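PDB 5N1P: peptidoglycan-N-acetylglucosamine deacetylase BC_1974, which removes the acetyl group from N-acetylglucosamine residues of peptidoglycan, using a divalent metal ion such as zinc, cobalt or nickel. Local coordinates for residues R1-D9 / L180-Y190; T125-Y133 / I145-A153. All blocks are in the same frame, centred on the assembly; numbering follows the deposited sequence.

In the fold
Both contacts belong to the one polysaccharide deacetylase (NodB homology) domain and reach the same parallel sheet, their centres about 14 Å apart. Interaction 1 pairs the first strand, 2-9, with the last, 185-187, bringing together parts of the chain far apart in sequence; interaction 2, at 125-133 and 145-153, falls between its halves in sequence and packs helix 138-152 against the strand 126-127 that precedes it. Strand 157-163 lies between, pairing with 2-9 and with 126-127. The contacts meet where Lys183 reaches Leu150 O and Ala153 O. Strand 2-9 ends at Asp9, and the turn after 126-127 brings Asp130 to His163, so both lead toward the active site.

Interaction 1: residues R1-D9 / L180-Y190; sequences RKVAYLTFD and LKEKGYEFEAY. With 8GK (~{N}-oxidanylnaphthalene-1-carboxamide), chain E.
The first and last strands of the catalytic domain's parallel sheet, 2-9 and 185-187, pair in parallel register, Val3 beside Glu186 and Ala4 beside Phe187. Lys2 O takes the amide of Glu186, N to O 2.8 Å, and Ala4 N gives a nearly straight bond (172°) to Glu186 O, also 2.8 Å. The ladder then frays: the bond from Glu188 N to Ala4 O is weak at 3.3 Å, and beyond it a water bridges Leu6 O and Glu188 O. Ahead of the short strand, Gly184, with positive phi, closes helix 167-182 in a Schellman motif. On the buried face, Ala4 is small enough for its CB to sit 3.7 Å from Phe187 CE1 and also meet Tyr185 CD1 and Leu180 CD1, while Leu6 brings CG and CD1 to the same CD1-CE1 border from the other side of the Phe187 ring plane. Lys2 lays its aliphatic chain over Tyr185, an off-centre CH-pi contact with CB 4.1 Å from the ring centroid; a bend at chi3 (120°) brings NZ to a weak bond with Lys183 O, and the Tyr185 hydroxyl bonds to Lys155 O. Across the sheet from Ala4, Val3 CG1 lies anti to the backbone N (chi1 -177°), where it touches Glu188 CB at 3.7 Å and covers the rim of one face of the Tyr5 ring. Asp9, the inferred proton acceptor, approaches the inhibitor, its OD2 2.8 Å from O14 of 8GK, while OD1 is held by Arg97. Two short, nearly straight backbone bonds and an apolar face join the N-terminal strand, with Asp9 at its far end, to the sheet's last strand.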
loop_
_atom_site.group_PDB
_atom_site.type_symbol
_atom_site.label_atom_id
_atom_site.label_comp_id
_atom_site.label_asym_id
_atom_site.label_seq_id
_atom_site.Cartn_x
_atom_site.Cartn_y
_atom_site.Cartn_z
ATOM N N ARG A 1 21.113 2.254 -8.566
ATOM C CA ARG A 1 19.678 2.073 -8.756
ATOM C C ARG A 1 18.889 2.433 -7.501
ATOM O O ARG A 1 18.967 1.743 -6.484
ATOM C CB ARG A 1 19.371 0.630 -9.166
ATOM N N LYS A 2 18.133 3.522 -7.581
ATOM C CA LYS A 2 17.223 3.906 -6.513
ATOM C C LYS A 2 15.795 3.553 -6.920
ATOM O O LYS A 2 15.359 3.889 -8.020
ATOM C CB LYS A 2 17.331 5.403 -6.210
ATOM C CG LYS A 2 18.580 5.822 -5.448
ATOM C CD LYS A 2 18.680 7.338 -5.403
ATOM C CE LYS A 2 18.670 7.855 -3.971
ATOM N NZ LYS A 2 18.434 9.331 -3.906
ATOM N N VAL A 3 15.066 2.866 -6.046
ATOM C CA VAL A 3 13.684 2.519 -6.355
ATOM C C VAL A 3 12.721 3.068 -5.305
ATOM O O VAL A 3 12.943 2.915 -4.102
ATOM C CB VAL A 3 13.489 0.988 -6.467
ATOM C CG1 VAL A 3 12.049 0.657 -6.869
ATOM C CG2 VAL A 3 14.478 0.403 -7.468
ATOM N N ALA A 4 11.662 3.718 -5.779
ATOM C CA ALA A 4 10.598 4.211 -4.913
ATOM C C ALA A 4 9.379 3.328 -5.076
ATOM O O ALA A 4 8.920 3.088 -6.194
ATOM C CB ALA A 4 10.252 5.664 -5.242
ATOM N N TYR A 5 8.858 2.846 -3.955
ATOM C CA TYR A 5 7.654 2.029 -3.955
ATOM C C TYR A 5 6.480 2.822 -3.412
ATOM O O TYR A 5 6.314 2.955 -2.192
ATOM C CB TYR A 5 7.858 0.765 -3.119
ATOM C CG TYR A 5 8.934 -0.151 -3.643
ATOM C CD1 TYR A 5 8.616 -1.215 -4.481
ATOM C CD2 TYR A 5 10.273 0.043 -3.296
ATOM C CE1 TYR A 5 9.600 -2.053 -4.968
ATOM C CE2 TYR A 5 11.262 -0.795 -3.776
ATOM C CZ TYR A 5 10.914 -1.845 -4.609
ATOM O OH TYR A 5 11.889 -2.681 -5.095
ATOM N N LEU A 6 5.691 3.390 -4.312
ATOM C CA LEU A 6 4.475 4.066 -3.906
ATOM C C LEU A 6 3.484 3.009 -3.475
ATOM O O LEU A 6 3.245 2.053 -4.215
ATOM C CB LEU A 6 3.883 4.888 -5.042
ATOM C CG LEU A 6 4.493 6.239 -5.377
ATOM C CD1 LEU A 6 3.821 6.818 -6.604
ATOM C CD2 LEU A 6 4.346 7.179 -4.182
ATOM N N THR A 7 2.907 3.166 -2.296
ATOM C CA THR A 7 1.888 2.212 -1.842
ATOM C C THR A 7 0.621 2.950 -1.430
ATOM O O THR A 7 0.674 4.024 -0.813
ATOM C CB THR A 7 2.377 1.313 -0.665
ATOM O OG1 THR A 7 2.502 2.082 0.549
ATOM C CG2 THR A 7 3.722 0.652 -1.006
ATOM N N PHE A 8 -0.522 2.377 -1.789
ATOM C CA PHE A 8 -1.805 3.032 -1.571
ATOM C C PHE A 8 -2.717 2.105 -0.804
ATOM O O PHE A 8 -3.036 1.024 -1.283
ATOM C CB PHE A 8 -2.457 3.417 -2.899
ATOM C CG PHE A 8 -1.642 4.369 -3.710
ATOM C CD1 PHE A 8 -1.703 5.725 -3.452
ATOM C CD2 PHE A 8 -0.781 3.902 -4.699
ATOM C CE1 PHE A 8 -0.929 6.630 -4.188
ATOM C CE2 PHE A 8 -0.006 4.797 -5.443
ATOM C CZ PHE A 8 -0.077 6.162 -5.176
ATOM N N ASP A 9 -3.140 2.550 0.370
ATOM C CA ASP A 9 -3.976 1.770 1.285
ATOM C C ASP A 9 -5.452 2.170 1.260
ATOM O O ASP A 9 -5.790 3.321 0.968
ATOM C CB ASP A 9 -3.505 1.948 2.735
ATOM C CG ASP A 9 -2.198 1.242 3.047
ATOM O OD1 ASP A 9 -1.607 0.627 2.148
ATOM O OD2 ASP A 9 -1.757 1.328 4.229
ATOM N N LEU A 180 10.703 12.766 -7.304
ATOM C CA LEU A 180 11.559 11.610 -7.073
ATOM C C LEU A 180 12.342 11.184 -8.314
ATOM O O LEU A 180 13.459 10.680 -8.192
ATOM C CB LEU A 180 10.732 10.433 -6.547
ATOM C CG LEU A 180 10.073 10.695 -5.193
ATOM C CD1 LEU A 180 9.256 9.495 -4.743
ATOM C CD2 LEU A 180 11.117 11.055 -4.152
ATOM N N LYS A 181 11.762 11.372 -9.498
ATOM C CA LYS A 181 12.460 11.058 -10.749
ATOM C C LYS A 181 13.704 11.918 -10.886
ATOM O O LYS A 181 14.746 11.457 -11.357
ATOM C CB LYS A 181 11.552 11.268 -11.965
ATOM C CG LYS A 181 10.490 10.192 -12.148
ATOM C CD LYS A 181 9.704 10.385 -13.440
ATOM C CE LYS A 181 8.605 9.336 -13.576
ATOM N NZ LYS A 181 7.843 9.482 -14.848
ATOM N N GLU A 182 13.577 13.169 -10.460
ATOM C CA GLU A 182 14.677 14.119 -10.503
ATOM C C GLU A 182 15.814 13.657 -9.605
ATOM O O GLU A 182 16.982 13.938 -9.875
ATOM C CB GLU A 182 14.194 15.511 -10.093
ATOM C CG GLU A 182 13.602 16.316 -11.240
ATOM C CD GLU A 182 12.705 17.447 -10.768
ATOM O OE1 GLU A 182 12.665 17.705 -9.547
ATOM O OE2 GLU A 182 12.052 18.086 -11.622
ATOM N N LYS A 183 15.471 12.928 -8.547
ATOM C CA LYS A 183 16.475 12.447 -7.607
ATOM C C LYS A 183 16.925 11.032 -7.918
ATOM O O LYS A 183 17.571 10.383 -7.097
ATOM C CB LYS A 183 15.951 12.528 -6.187
ATOM C CG LYS A 183 15.367 13.875 -5.869
ATOM C CD LYS A 183 14.537 13.815 -4.614
ATOM C CE LYS A 183 15.378 13.460 -3.410
ATOM N NZ LYS A 183 14.707 13.913 -2.166
ATOM N N GLY A 184 16.586 10.571 -9.116
ATOM C CA GLY A 184 17.109 9.322 -9.629
ATOM C C GLY A 184 16.380 8.082 -9.156
ATOM O O GLY A 184 16.915 6.982 -9.269
ATOM N N TYR A 185 15.169 8.249 -8.626
ATOM C CA TYR A 185 14.334 7.099 -8.270
ATOM C C TYR A 185 13.584 6.583 -9.495
ATOM O O TYR A 185 13.102 7.368 -10.310
ATOM C CB TYR A 185 13.315 7.450 -7.167
ATOM C CG TYR A 185 13.890 7.605 -5.776
ATOM C CD1 TYR A 185 14.086 6.504 -4.947
ATOM C CD2 TYR A 185 14.237 8.858 -5.288
ATOM C CE1 TYR A 185 14.611 6.654 -3.667
ATOM C CE2 TYR A 185 14.755 9.016 -4.021
ATOM C CZ TYR A 185 14.951 7.922 -3.216
ATOM O OH TYR A 185 15.476 8.101 -1.952
ATOM N N GLU A 186 13.496 5.263 -9.625
ATOM C CA GLU A 186 12.527 4.649 -10.526
ATOM C C GLU A 186 11.319 4.193 -9.708
ATOM O O GLU A 186 11.440 3.919 -8.514
ATOM C CB GLU A 186 13.145 3.475 -11.287
ATOM C CG GLU A 186 13.872 3.887 -12.566
ATOM C CD GLU A 186 14.996 2.938 -12.946
ATOM O OE1 GLU A 186 14.908 1.739 -12.614
ATOM O OE2 GLU A 186 15.970 3.395 -13.582
ATOM N N PHE A 187 10.156 4.122 -10.343
ATOM C CA PHE A 187 8.940 3.722 -9.641
ATOM C C PHE A 187 8.495 2.317 -9.998
ATOM O O PHE A 187 8.012 2.065 -11.104
ATOM C CB PHE A 187 7.819 4.712 -9.933
ATOM C CG PHE A 187 8.011 6.034 -9.260
ATOM C CD1 PHE A 187 7.535 6.240 -7.973
ATOM C CD2 PHE A 187 8.685 7.059 -9.895
ATOM C CE1 PHE A 187 7.716 7.448 -7.339
ATOM C CE2 PHE A 187 8.869 8.270 -9.269
ATOM C CZ PHE A 187 8.384 8.464 -7.988
ATOM N N GLU A 188 8.651 1.400 -9.045
ATOM C CA GLU A 188 8.302 0.010 -9.289
ATOM C C GLU A 188 7.225 -0.475 -8.351
ATOM O O GLU A 188 7.040 0.055 -7.249
ATOM C CB GLU A 188 9.520 -0.902 -9.149
ATOM C CG GLU A 188 10.564 -0.719 -10.244
ATOM C CD GLU A 188 11.531 -1.882 -10.306
ATOM O OE1 GLU A 188 11.945 -2.364 -9.230
ATOM O OE2 GLU A 188 11.880 -2.313 -11.427
ATOM N N ALA A 189 6.512 -1.493 -8.807
ATOM C CA ALA A 189 5.594 -2.210 -7.937
ATOM C C ALA A 189 6.375 -3.201 -7.093
ATOM O O ALA A 189 7.494 -3.571 -7.425
ATOM C CB ALA A 189 4.543 -2.938 -8.740
ATOM N N TYR A 190 5.766 -3.645 -6.007
ATOM C CA TYR A 190 6.276 -4.790 -5.284
ATOM C C TYR A 190 6.266 -6.016 -6.154
ATOM O O TYR A 190 5.374 -6.220 -6.956
ATOM C CB TYR A 190 5.458 -5.044 -4.019
ATOM C CG TYR A 190 5.853 -6.283 -3.247
ATOM C CD1 TYR A 190 6.883 -6.239 -2.307
ATOM C CD2 TYR A 190 5.175 -7.493 -3.428
ATOM C CE1 TYR A 190 7.241 -7.371 -1.584
ATOM C CE2 TYR A 190 5.527 -8.625 -2.717
ATOM C CZ TYR A 190 6.556 -8.554 -1.784
ATOM O OH TYR A 190 6.866 -9.707 -1.090
HETATM C C1 8GK E . -3.000 2.403 7.969
HETATM C C2 8GK E . -2.456 3.161 9.134
HETATM C C3 8GK E . -3.341 3.889 9.916
HETATM C C4 8GK E . -2.869 4.589 11.021
HETATM C C5 8GK E . -1.514 4.554 11.351
HETATM C C6 8GK E . -0.630 3.821 10.568
HETATM C C7 8GK E . -1.105 3.120 9.461
HETATM C C8 8GK E . -3.766 5.319 11.789
HETATM C C9 8GK E . -5.119 5.359 11.464
HETATM C C10 8GK E . -5.588 4.660 10.357
HETATM C C11 8GK E . -4.694 3.924 9.589
HETATM O O12 8GK E . -3.721 1.460 8.221
HETATM N N13 8GK E . -2.740 2.763 6.713
HETATM O O14 8GK E . -3.742 2.540 5.770
HETATM O O HOH W 1 5.157 0.155 -5.162
#

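Interaction 2: residues T125-Y133 / I145-A153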
loop_
_atom_site.group_PDB
_atom_site.type_symbol
_atom_site.label_atom_id
_atom_site.label_comp_id
_atom_site.label_asym_id
_atom_site.label_seq_id
_atom_site.Cartn_x
_atom_site.Cartn_y
_atom_site.Cartn_z
ATOM N N THR A 125 8.555 3.180 4.827
ATOM C CA THR A 125 9.713 3.964 5.285
ATOM C C THR A 125 9.433 5.456 5.283
ATOM O O THR A 125 10.137 6.231 5.960
ATOM C CB THR A 125 10.970 3.711 4.428
ATOM O OG1 THR A 125 10.761 4.180 3.091
ATOM C CG2 THR A 125 11.331 2.231 4.405
ATOM N N ILE A 126 8.446 5.870 4.504
ATOM C CA ILE A 126 8.036 7.274 4.442
ATOM C C ILE A 126 6.536 7.373 4.622
ATOM O O ILE A 126 5.787 6.760 3.866
ATOM C CB ILE A 126 8.412 7.925 3.112
ATOM C CG1 ILE A 126 9.934 7.985 2.955
ATOM C CG2 ILE A 126 7.797 9.333 2.999
ATOM C CD1 ILE A 126 10.379 8.488 1.596
ATOM N N ASP A 127 6.104 8.113 5.633
ATOM C CA ASP A 127 4.688 8.382 5.853
ATOM C C ASP A 127 4.350 9.753 5.264
ATOM O O ASP A 127 4.899 10.767 5.687
ATOM C CB ASP A 127 4.373 8.310 7.347
ATOM C CG ASP A 127 2.932 8.661 7.684
ATOM O OD1 ASP A 127 2.109 8.893 6.775
ATOM O OD2 ASP A 127 2.620 8.685 8.896
ATOM N N SER A 128 3.454 9.779 4.280
ATOM C CA SER A 128 3.101 11.025 3.601
ATOM C C SER A 128 2.310 11.983 4.486
ATOM O O SER A 128 2.146 13.157 4.141
ATOM C CB SER A 128 2.281 10.718 2.345
ATOM O OG SER A 128 0.999 10.233 2.706
ATOM N N LEU A 129 1.801 11.471 5.608
ATOM C CA LEU A 129 0.951 12.258 6.507
ATOM C C LEU A 129 -0.281 12.806 5.801
ATOM O O LEU A 129 -0.842 13.820 6.215
ATOM C CB LEU A 129 1.744 13.415 7.129
ATOM C CG LEU A 129 2.937 12.991 7.982
ATOM C CD1 LEU A 129 3.733 14.220 8.432
ATOM C CD2 LEU A 129 2.467 12.186 9.186
ATOM N N ASP A 130 -0.721 12.128 4.743
ATOM C CA ASP A 130 -1.799 12.670 3.921
ATOM C C ASP A 130 -3.095 12.881 4.721
ATOM O O ASP A 130 -3.871 13.785 4.420
ATOM C CB ASP A 130 -2.030 11.788 2.676
ATOM C CG ASP A 130 -2.315 10.328 3.001
ATOM O OD1 ASP A 130 -2.132 9.886 4.153
ATOM O OD2 ASP A 130 -2.703 9.622 2.052
ATOM N N TRP A 131 -3.291 12.093 5.777
ATOM C CA TRP A 131 -4.467 12.239 6.634
ATOM C C TRP A 131 -4.519 13.576 7.374
ATOM O O TRP A 131 -5.590 14.016 7.798
ATOM C CB TRP A 131 -4.525 11.105 7.664
ATOM C CG TRP A 131 -3.385 11.120 8.645
ATOM C CD1 TRP A 131 -2.180 10.489 8.501
ATOM C CD2 TRP A 131 -3.350 11.760 9.934
ATOM N NE1 TRP A 131 -1.394 10.723 9.597
ATOM C CE2 TRP A 131 -2.088 11.490 10.494
ATOM C CE3 TRP A 131 -4.251 12.553 10.652
ATOM C CZ2 TRP A 131 -1.708 11.972 11.750
ATOM C CZ3 TRP A 131 -3.880 13.023 11.910
ATOM C CH2 TRP A 131 -2.614 12.730 12.443
ATOM N N ARG A 132 -3.369 14.220 7.554
ATOM C CA ARG A 132 -3.319 15.502 8.261
ATOM C C ARG A 132 -4.106 16.583 7.534
ATOM O O ARG A 132 -4.571 17.548 8.135
ATOM C CB ARG A 132 -1.879 15.981 8.437
ATOM C CG ARG A 132 -1.113 15.306 9.551
ATOM C CD ARG A 132 0.052 16.175 9.943
ATOM N NE ARG A 132 0.945 15.529 10.898
ATOM C CZ ARG A 132 2.112 16.037 11.275
ATOM N NH1 ARG A 132 2.518 17.199 10.781
ATOM N NH2 ARG A 132 2.870 15.385 12.147
ATOM N N TYR A 133 -4.250 16.425 6.225
ATOM C CA TYR A 133 -4.850 17.469 5.427
ATOM C C TYR A 133 -6.213 17.036 4.901
ATOM O O TYR A 133 -6.714 17.601 3.942
ATOM C CB TYR A 133 -3.889 17.862 4.301
ATOM C CG TYR A 133 -2.453 17.897 4.799
ATOM C CD1 TYR A 133 -1.589 16.845 4.545
ATOM C CD2 TYR A 133 -1.989 18.959 5.569
ATOM C CE1 TYR A 133 -0.291 16.852 5.017
ATOM C CE2 TYR A 133 -0.689 18.977 6.052
ATOM C CZ TYR A 133 0.150 17.914 5.772
ATOM O OH TYR A 133 1.445 17.909 6.232
ATOM N N ILE A 145 1.669 17.464 0.937
ATOM C CA ILE A 145 1.921 16.028 0.965
ATOM C C ILE A 145 3.145 15.677 0.124
ATOM O O ILE A 145 3.998 14.883 0.540
ATOM C CB ILE A 145 0.691 15.263 0.469
ATOM C CG1 ILE A 145 -0.434 15.421 1.482
ATOM C CG2 ILE A 145 1.014 13.784 0.256
ATOM C CD1 ILE A 145 -1.793 15.007 0.945
ATOM N N ALA A 146 3.252 16.294 -1.048
ATOM C CA ALA A 146 4.388 16.042 -1.910
ATOM C C ALA A 146 5.689 16.437 -1.203
ATOM O O ALA A 146 6.664 15.687 -1.238
ATOM C CB ALA A 146 4.235 16.781 -3.230
ATOM N N GLN A 147 5.710 17.583 -0.524
ATOM C CA GLN A 147 6.944 17.968 0.156
ATOM C C GLN A 147 7.217 17.062 1.362
ATOM O O GLN A 147 8.373 16.843 1.710
ATOM C CB GLN A 147 6.929 19.443 0.586
ATOM C CG GLN A 147 5.865 19.832 1.587
ATOM C CD GLN A 147 6.259 21.055 2.396
ATOM O OE1 GLN A 147 7.438 21.274 2.668
ATOM N NE2 GLN A 147 5.281 21.880 2.746
ATOM N N ASN A 148 6.171 16.531 1.994
ATOM C CA ASN A 148 6.374 15.578 3.088
ATOM C C ASN A 148 7.131 14.363 2.592
ATOM O O ASN A 148 8.067 13.891 3.235
ATOM C CB ASN A 148 5.054 15.130 3.704
ATOM C CG ASN A 148 4.361 16.228 4.490
ATOM O OD1 ASN A 148 4.945 17.275 4.797
ATOM N ND2 ASN A 148 3.095 15.988 4.823
ATOM N N VAL A 149 6.721 13.864 1.433
ATOM C CA VAL A 149 7.377 12.716 0.828
ATOM C C VAL A 149 8.776 13.052 0.317
ATOM O O VAL A 149 9.741 12.360 0.655
ATOM C CB VAL A 149 6.545 12.149 -0.329
ATOM C CG1 VAL A 149 7.321 11.050 -1.055
ATOM C CG2 VAL A 149 5.238 11.609 0.206
ATOM N N LEU A 150 8.879 14.118 -0.478
ATOM C CA LEU A 150 10.109 14.421 -1.213
ATOM C C LEU A 150 11.316 14.647 -0.318
ATOM O O LEU A 150 12.438 14.270 -0.669
ATOM C CB LEU A 150 9.912 15.649 -2.112
ATOM C CG LEU A 150 8.963 15.403 -3.287
ATOM C CD1 LEU A 150 8.734 16.679 -4.097
ATOM C CD2 LEU A 150 9.478 14.277 -4.162
ATOM N N THR A 151 11.095 15.252 0.842
ATOM C CA THR A 151 12.209 15.560 1.725
ATOM C C THR A 151 12.664 14.326 2.500
ATOM O O THR A 151 13.846 14.188 2.822
ATOM C CB THR A 151 11.849 16.685 2.711
ATOM O OG1 THR A 151 10.798 16.250 3.580
ATOM C CG2 THR A 151 11.397 17.929 1.956
ATOM N N ASN A 152 11.723 13.426 2.782
ATOM C CA ASN A 152 12.021 12.208 3.531
ATOM C C ASN A 152 12.678 11.123 2.679
ATOM O O ASN A 152 13.047 10.069 3.191
ATOM C CB ASN A 152 10.744 11.637 4.166
ATOM C CG ASN A 152 10.334 12.373 5.428
ATOM O OD1 ASN A 152 9.768 13.462 5.370
ATOM N ND2 ASN A 152 10.630 11.781 6.582
ATOM N N ALA A 153 12.808 11.376 1.381
ATOM C CA ALA A 153 13.361 10.384 0.460
ATOM C C ALA A 153 14.877 10.512 0.343
ATOM O O ALA A 153 15.378 11.425 -0.306
ATOM C CB ALA A 153 12.718 10.517 -0.905
#
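Asn148 uses its side-chain amide nitrogen twice: ND2 donates to Tyr133 OH at 2.9 Å and to Ser128 O at 3.1 Å, with N-H...O angles of 174° and 168°. Both acceptors lie in the amide plane, so the two bonds fix the rotation of the group, although ND2 stands above the carbonyl plane of Ser128. An asparagine suits this place because one NH2 can tie the helix to two points of the loop. Tyr133 meets it from the opposite direction, with ND2 near the plane at the ring edge. The loop is shaped by an Asx turn, Leu129 N to Asp127 OD1, and an ST turn, Asp130 N to Ser128 OG; Ser128 OG also bonds to Leu161 O. Around this polar centre the packing is aliphatic. Ile145 slides past Tyr133, CG1 lying 3.6 Å from ring atom CD1, and sets its CD1 against Asp130 CB at 3.7 Å. Ser128 CB touches CG2 of both Ile145 and Val149. Toward the C-terminal part of helix 138-152, Ile126 of the strand, with CG1 beside its backbone N (chi1 -65°), extends CD1 to 3.5 Å from Asn152 O and 4.0 Å from Ala153 CB, while its CG2 rests on Asn152 CB; its branches thus reach two neighbouring residues. The carboxylate of Asp130 turns from the helix to His163, the inferred proton donor, and to Ser169. The contact joins the first strand and the helix of the beta-alpha-beta unit 126-127, 138-152, 157-163: strand 157-163 lies alongside 126-127 and touches Val149 through Ile160, and helix 167-182 packs on Ile145 and Ala153.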